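Local structure of bacterial regulatory proteins, TetR family (Nitrosomonas europaea, 3NI7) at residues L46-E50 / K51-I55; V101-Q104 / M105-K109. The protein probably binds DNA as a transcriptional regulator of the TetR family, through a predicted helix-turn-helix motif near its N-terminus. All blocks are in the same frame, centred on the assembly; numbering follows the deposited sequence.

Interaction 1 of 2, residues L46-E50 / K51-I55; sequences LYFRE and KDELI
Arg49 and Glu53 meet where helix 41-47, whose end falls in the predicted DNA-binding helix-turn-helix, gives way to helix 51-69, which in TetR regulators commonly connects the DNA-binding part to the helices that follow. Two hydrogen bonds span the turn. Arg49 N donates to Glu53 OE1 at 2.9 Å with an N-H...O angle of 155°, reaching that oxygen from above the carboxylate, 51° out of its plane. With CG anti to its own carbonyl carbon and the chain extended beyond it, Glu53 carries its carboxylate back over the turn to this amide. The return bond, Glu53 N to Glu50 O, is weak and bent. Replacing Glu53 by an alanine would probably deprive the Arg49 amide of this acceptor and leave the loop freer to shift against the helix start. Among charged groups, Glu50 OE1 lies 3.5 Å from Asp52 OD2, bringing two negative charges close, whereas Lys51 NZ bonds to Trp25 O and Lys51 makes a cation-pi contact with Trp25. Apolar packing falls to Phe48, whose side chain also touches Ile12 of helix 7-22. Leu54 CD2 makes a CH-pi contact with one face of the Phe48 ring, 3.7 Å from the centroid and 8° off the normal.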
loop_
_atom_site.group_PDB
_atom_site.type_symbol
_atom_site.label_atom_id
_atom_site.label_comp_id
_atom_site.label_asym_id
_atom_site.label_seq_id
_atom_site.Cartn_x
_atom_site.Cartn_y
_atom_site.Cartn_z
ATOM N N LEU A 46 4.255 -26.979 -20.207
ATOM C CA LEU A 46 3.275 -27.832 -19.539
ATOM C C LEU A 46 2.887 -27.188 -18.192
ATOM O O LEU A 46 1.720 -27.102 -17.832
ATOM C CB LEU A 46 3.836 -29.220 -19.280
ATOM C CG LEU A 46 3.866 -30.247 -20.429
ATOM C CD1 LEU A 46 4.794 -31.415 -20.065
ATOM C CD2 LEU A 46 2.492 -30.813 -20.861
ATOM N N TYR A 47 3.900 -26.714 -17.463
ATOM C CA TYR A 47 3.721 -26.150 -16.141
ATOM C C TYR A 47 3.386 -24.695 -16.189
ATOM O O TYR A 47 2.504 -24.260 -15.517
ATOM C CB TYR A 47 4.988 -26.319 -15.326
ATOM C CG TYR A 47 5.292 -27.754 -15.132
ATOM C CD1 TYR A 47 4.725 -28.464 -14.088
ATOM C CD2 TYR A 47 6.089 -28.413 -16.008
ATOM C CE1 TYR A 47 4.959 -29.792 -13.907
ATOM C CE2 TYR A 47 6.361 -29.740 -15.828
ATOM C CZ TYR A 47 5.772 -30.436 -14.766
ATOM O OH TYR A 47 5.974 -31.792 -14.563
ATOM N N PHE A 48 4.123 -23.929 -16.954
ATOM C CA PHE A 48 3.910 -22.485 -17.028
ATOM C C PHE A 48 3.797 -22.021 -18.475
ATOM O O PHE A 48 4.747 -22.148 -19.257
ATOM C CB PHE A 48 5.057 -21.728 -16.318
ATOM C CG PHE A 48 5.218 -22.106 -14.870
ATOM C CD1 PHE A 48 6.110 -23.068 -14.491
ATOM C CD2 PHE A 48 4.413 -21.544 -13.900
ATOM C CE1 PHE A 48 6.212 -23.445 -13.162
ATOM C CE2 PHE A 48 4.493 -21.938 -12.593
ATOM C CZ PHE A 48 5.395 -22.885 -12.218
ATOM N N ARG A 49 2.644 -21.487 -18.838
ATOM C CA ARG A 49 2.459 -20.942 -20.180
ATOM C C ARG A 49 2.831 -19.456 -20.280
ATOM O O ARG A 49 3.018 -18.947 -21.380
ATOM C CB ARG A 49 1.010 -21.178 -20.624
ATOM C CG ARG A 49 0.679 -22.670 -20.678
ATOM C CD ARG A 49 -0.667 -22.921 -21.118
ATOM N NE ARG A 49 -0.769 -22.777 -22.565
ATOM C CZ ARG A 49 -1.355 -21.760 -23.200
ATOM N NH1 ARG A 49 -1.886 -20.744 -22.526
ATOM N NH2 ARG A 49 -1.418 -21.765 -24.531
ATOM N N GLU A 50 2.957 -18.782 -19.126
ATOM C CA GLU A 50 3.231 -17.322 -19.042
ATOM C C GLU A 50 4.145 -16.989 -17.882
ATOM O O GLU A 50 4.192 -17.710 -16.902
ATOM C CB GLU A 50 1.940 -16.532 -18.827
ATOM C CG GLU A 50 1.144 -16.171 -20.073
ATOM C CD GLU A 50 -0.086 -15.293 -19.744
ATOM O OE1 GLU A 50 -0.046 -14.518 -18.763
ATOM O OE2 GLU A 50 -1.104 -15.373 -20.460
ATOM N N LYS A 51 4.832 -15.863 -17.989
ATOM C CA LYS A 51 5.765 -15.405 -16.968
ATOM C C LYS A 51 5.018 -15.047 -15.649
ATOM O O LYS A 51 5.442 -15.396 -14.533
ATOM C CB LYS A 51 6.534 -14.209 -17.540
ATOM C CG LYS A 51 7.976 -14.084 -17.092
ATOM C CD LYS A 51 8.682 -12.961 -17.869
ATOM C CE LYS A 51 9.711 -12.228 -16.993
ATOM N NZ LYS A 51 10.520 -11.236 -17.758
ATOM N N ASP A 52 3.879 -14.382 -15.767
ATOM C CA ASP A 52 3.039 -14.142 -14.591
ATOM C C ASP A 52 2.840 -15.427 -13.818
ATOM O O ASP A 52 2.999 -15.450 -12.664
ATOM C CB ASP A 52 1.629 -13.685 -15.000
ATOM C CG ASP A 52 1.586 -12.251 -15.502
ATOM O OD1 ASP A 52 2.121 -11.368 -14.776
ATOM O OD2 ASP A 52 0.989 -12.029 -16.608
ATOM N N GLU A 53 2.441 -16.506 -14.472
ATOM C CA GLU A 53 2.070 -17.726 -13.755
ATOM C C GLU A 53 3.119 -18.072 -12.729
ATOM O O GLU A 53 2.787 -18.679 -11.725
ATOM C CB GLU A 53 1.822 -18.894 -14.725
ATOM C CG GLU A 53 0.504 -18.772 -15.474
ATOM C CD GLU A 53 0.236 -19.918 -16.468
ATOM O OE1 GLU A 53 1.001 -20.928 -16.498
ATOM O OE2 GLU A 53 -0.757 -19.804 -17.257
ATOM N N LEU A 54 4.373 -17.679 -12.987
ATOM C CA LEU A 54 5.496 -17.923 -12.065
ATOM C C LEU A 54 5.456 -17.063 -10.773
ATOM O O LEU A 54 5.790 -17.504 -9.660
ATOM C CB LEU A 54 6.827 -17.693 -12.797
ATOM C CG LEU A 54 7.199 -18.635 -13.967
ATOM C CD1 LEU A 54 8.074 -17.912 -14.980
ATOM C CD2 LEU A 54 7.923 -19.850 -13.435
ATOM N N ILE A 55 5.067 -15.811 -10.946
ATOM C CA ILE A 55 4.871 -14.927 -9.841
ATOM C C ILE A 55 3.876 -15.581 -8.893
ATOM O O ILE A 55 4.139 -15.724 -7.669
ATOM C CB ILE A 55 4.391 -13.537 -10.277
ATOM C CG1 ILE A 55 5.373 -12.953 -11.299
ATOM C CG2 ILE A 55 4.248 -12.591 -9.008
ATOM C CD1 ILE A 55 5.177 -11.506 -11.625
#

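Interaction 2 of 2, residues V101-Q104 / M105-K109; sequences VTRQ and MIMSK
Met105, a selenomethionine, packs back along its own helix, 99-108, onto Val101 one turn earlier. Its CB lies 3.3 Å from Thr102 O, and CG comes 3.4 Å from Val101 O. An extended chain beyond CG (chi2 173°, chi3 165°) then carries the tip along the preceding turn: SE passes 4.2 Å from Thr102 CA, and CE reaches Val101 CG1 at 3.9 Å, an apolar contact in which the two side chains cross obliquely. The backbone keeps alpha-helical i to i+4 bonds. Met105 N gives its hydrogen to Val101 O at 2.7 Å, and Met107 N to Arg103 O at 2.9 Å with an N-H...O angle of 171°. Ile106 N divides itself between Thr102 O and, weakly, Arg103 O. Thr102 OG1 is bonded to Trp58 NE1 and to Gln98 O one turn back. The helix sits among three others: Val101 meets Val17 and Ala20 of helix 7-22, Met105 meets Ile55 and Trp58 of helix 51-69, and Arg103 and Met107 lie against Met164 of helix 149-164.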
loop_
_atom_site.group_PDB
_atom_site.type_symbol
_atom_site.label_atom_id
_atom_site.label_comp_id
_atom_site.label_asym_id
_atom_site.label_seq_id
_atom_site.Cartn_x
_atom_site.Cartn_y
_atom_site.Cartn_z
ATOM N N VAL A 101 14.406 -9.999 -6.429
ATOM C CA VAL A 101 13.555 -10.525 -7.501
ATOM C C VAL A 101 12.093 -10.211 -7.170
ATOM O O VAL A 101 11.345 -9.637 -7.984
ATOM C CB VAL A 101 13.741 -12.033 -7.634
ATOM C CG1 VAL A 101 12.647 -12.652 -8.458
ATOM C CG2 VAL A 101 15.094 -12.317 -8.201
ATOM N N THR A 102 11.695 -10.597 -5.963
ATOM C CA THR A 102 10.355 -10.317 -5.493
ATOM C C THR A 102 10.025 -8.852 -5.704
ATOM O O THR A 102 8.992 -8.520 -6.234
ATOM C CB THR A 102 10.208 -10.605 -4.014
ATOM O OG1 THR A 102 10.381 -12.013 -3.794
ATOM C CG2 THR A 102 8.852 -10.188 -3.541
ATOM N N ARG A 103 10.912 -7.968 -5.293
ATOM C CA ARG A 103 10.669 -6.555 -5.491
ATOM C C ARG A 103 10.387 -6.302 -6.951
ATOM O O ARG A 103 9.394 -5.667 -7.286
ATOM C CB ARG A 103 11.853 -5.691 -5.016
ATOM C CG ARG A 103 11.609 -4.176 -5.197
ATOM C CD ARG A 103 12.615 -3.267 -4.465
ATOM N NE ARG A 103 14.008 -3.532 -4.833
ATOM C CZ ARG A 103 14.949 -4.023 -4.016
ATOM N NH1 ARG A 103 14.690 -4.343 -2.748
ATOM N NH2 ARG A 103 16.180 -4.205 -4.478
ATOM N N GLN A 104 11.255 -6.808 -7.814
ATOM C CA GLN A 104 11.138 -6.573 -9.240
ATOM C C GLN A 104 9.802 -7.085 -9.765
ATOM O O GLN A 104 9.124 -6.402 -10.534
ATOM C CB GLN A 104 12.313 -7.216 -9.963
ATOM C CG GLN A 104 13.610 -6.416 -9.755
ATOM C CD GLN A 104 14.844 -7.052 -10.429
ATOM O OE1 GLN A 104 15.024 -8.272 -10.396
ATOM N NE2 GLN A 104 15.687 -6.220 -11.045
HETATM N N MSE A 105 9.408 -8.265 -9.308
HETATM C CA MSE A 105 8.113 -8.828 -9.676
HETATM C C MSE A 105 6.933 -7.885 -9.416
HETATM O O MSE A 105 5.991 -7.808 -10.237
HETATM C CB MSE A 105 7.844 -10.117 -8.896
HETATM C CG MSE A 105 8.659 -11.315 -9.352
HETATM SE SE MSE A 105 8.448 -12.903 -8.188
HETATM C CE MSE A 105 9.210 -14.224 -9.428
ATOM N N ILE A 106 7.000 -7.183 -8.278
ATOM C CA ILE A 106 5.934 -6.311 -7.836
ATOM C C ILE A 106 6.023 -4.978 -8.577
ATOM O O ILE A 106 5.030 -4.525 -9.142
ATOM C CB ILE A 106 5.954 -6.101 -6.310
ATOM C CG1 ILE A 106 5.625 -7.410 -5.585
ATOM C CG2 ILE A 106 4.964 -5.054 -5.900
ATOM C CD1 ILE A 106 4.355 -8.088 -6.074
HETATM N N MSE A 107 7.200 -4.357 -8.613
HETATM C CA MSE A 107 7.361 -3.123 -9.405
HETATM C C MSE A 107 6.834 -3.364 -10.800
HETATM O O MSE A 107 6.224 -2.488 -11.389
HETATM C CB MSE A 107 8.825 -2.641 -9.503
HETATM C CG MSE A 107 9.467 -2.151 -8.190
HETATM SE SE MSE A 107 8.054 -1.360 -6.977
HETATM C CE MSE A 107 9.118 -0.472 -5.503
ATOM N N SER A 108 7.005 -4.597 -11.241
ATOM C CA SER A 108 6.687 -5.015 -12.580
ATOM C C SER A 108 5.261 -4.731 -12.951
ATOM O O SER A 108 5.001 -4.178 -13.997
ATOM C CB SER A 108 6.871 -6.510 -12.646
ATOM O OG SER A 108 6.578 -6.950 -13.956
ATOM N N LYS A 109 4.340 -5.167 -12.120
ATOM C CA LYS A 109 2.955 -4.937 -12.394
ATOM C C LYS A 109 2.609 -3.579 -11.880
ATOM O O LYS A 109 1.909 -3.463 -10.901
ATOM C CB LYS A 109 2.124 -5.943 -11.643
ATOM C CG LYS A 109 2.927 -6.920 -10.871
ATOM C CD LYS A 109 2.011 -7.989 -10.371
ATOM C CE LYS A 109 2.518 -8.660 -9.135
ATOM N NZ LYS A 109 1.588 -9.730 -8.713
#

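In the fold
Interaction 1 precedes interaction 2 along the chain, and their centres are about 15 Å apart, yet the two meet directly at Ile55. Its CD1 packs 4.0 Å from Met105 O and its CG2 3.9 Å from Lys109 NZ, so the start of helix 51-69 packs against the C-terminal part of helix 99-108 and the residue after it. Trp25 supplies a second bridge, since it receives Lys51 from residues 51-55 and touches Met105 of residues 105-109. Helix 7-22 is common to both, meeting Phe48 in one and Val101 in the other. This arrangement joins the predicted DNA-binding motif to the helices that follow it, consistent with the two-part architecture of TetR regulators.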